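Local coordinates for UPF0234 protein XC_3703 (Xanthomonas campestris pv. campestris, PDB 5B7W), which binds the second messenger cyclic di-GMP and regulates virulence and biofilm formation, promoting binding of a LysR-type transcriptional regulator to its target genes when the nucleotide is absent, at residues A[55-58]-A[59-62]. Residues are numbered along the deposited sequence; the frame is centred on the assembly and turned at random.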
# COMPACT_ATOMS: atom_id res chain seq x y z
N PHE A 55 -15.03 17.24 5.97
CA PHE A 55 -13.91 18.00 5.41
C PHE A 55 -12.65 17.83 6.25
O PHE A 55 -11.54 17.79 5.70
CB PHE A 55 -14.28 19.48 5.32
CG PHE A 55 -13.10 20.38 5.08
CD1 PHE A 55 -12.49 20.43 3.84
CD2 PHE A 55 -12.60 21.17 6.11
CE1 PHE A 55 -11.40 21.25 3.62
CE2 PHE A 55 -11.51 21.99 5.89
CZ PHE A 55 -10.91 22.03 4.65
N GLN A 56 -12.79 17.73 7.57
CA GLN A 56 -11.62 17.58 8.42
C GLN A 56 -10.96 16.22 8.24
O GLN A 56 -9.73 16.11 8.36
CB GLN A 56 -12.01 17.80 9.88
CG GLN A 56 -12.17 19.26 10.26
CD GLN A 56 -12.82 19.45 11.61
OE1 GLN A 56 -13.86 18.86 11.90
NE2 GLN A 56 -12.21 20.28 12.45
N VAL A 57 -11.74 15.18 7.95
CA VAL A 57 -11.14 13.89 7.62
C VAL A 57 -10.42 13.98 6.28
O VAL A 57 -9.35 13.39 6.10
CB VAL A 57 -12.21 12.78 7.62
CG1 VAL A 57 -11.63 11.48 7.08
CG2 VAL A 57 -12.76 12.58 9.02
N LYS A 58 -10.99 14.72 5.32
CA LYS A 58 -10.32 14.93 4.04
C LYS A 58 -8.98 15.62 4.23
O LYS A 58 -8.00 15.28 3.56
CB LYS A 58 -11.21 15.74 3.10
CG LYS A 58 -10.71 15.78 1.67
CD LYS A 58 -11.00 17.12 1.01
CE LYS A 58 -12.46 17.25 0.61
NZ LYS A 58 -12.70 18.50 -0.17
N GLN A 59 -8.91 16.59 5.14
CA GLN A 59 -7.63 17.20 5.49
C GLN A 59 -6.68 16.16 6.07
O GLN A 59 -5.50 16.11 5.70
CB GLN A 59 -7.83 18.34 6.48
CG GLN A 59 -8.55 19.55 5.92
CD GLN A 59 -8.69 20.65 6.95
OE1 GLN A 59 -9.26 20.43 8.03
NE2 GLN A 59 -8.17 21.83 6.64
N MET A 60 -7.17 15.33 6.99
CA MET A 60 -6.33 14.31 7.60
C MET A 60 -5.82 13.31 6.57
O MET A 60 -4.71 12.78 6.72
CB MET A 60 -7.09 13.58 8.70
CG MET A 60 -7.44 14.44 9.90
SD MET A 60 -7.91 13.43 11.32
CE MET A 60 -9.49 12.83 10.75
N THR A 61 -6.60 13.05 5.52
CA THR A 61 -6.13 12.18 4.44
C THR A 61 -4.88 12.76 3.79
O THR A 61 -3.92 12.03 3.50
CB THR A 61 -7.23 11.98 3.41
OG1 THR A 61 -8.32 11.26 4.00
CG2 THR A 61 -6.71 11.21 2.20
N ASP A 62 -4.86 14.07 3.55
CA ASP A 62 -3.67 14.71 2.99
C ASP A 62 -2.49 14.61 3.94
O ASP A 62 -1.35 14.42 3.51
CB ASP A 62 -3.97 16.18 2.66
CG ASP A 62 -5.14 16.33 1.70
OD1 ASP A 62 -5.38 15.40 0.91
OD2 ASP A 62 -5.80 17.39 1.74
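Gln59 sets its CG over one face of the Phe55 ring, one helical turn earlier, and runs its amide out past the CE2-CZ side. The CG makes a CH-pi contact, 4.0 Å from the ring centroid and displaced from the ring centre, while CD comes to 3.3 Å from Phe55 CE2 with amide and ring planes 32° apart. Phe55 reaches this place because its CG stands anti to the backbone N (chi1 166°), and Gln59 runs extended beyond CG to meet it. The Gln59 amide also has a polar partner: NE2 makes a weak hydrogen bond to Asp31 OD2 in a neighbouring loop. In the backbone, the carbonyls of Phe55, Gln56 and Val57 accept the N-H groups of Gln59, Met60 and Thr61. The bond from Asp62 N to Lys58 O is weak at 3.4 Å. Gln49 NE2 of strand 46-51 is hydrogen-bonded to Thr61 OG1, which also lies 3.2 Å from Val57 O. Gln56 OE1 is satisfied by Ser53 OG just before the helix. On the buried side, Val57 CG2 meets Met60 CE at 3.7 Å, and both side chains touch Ala51. The i to i+4 backbone bonds are those of a regular alpha-helix, here the early turns of helix 54-70, one of the two helices packed on one side of the four-stranded antiparallel sheet in the RRM-like domain II.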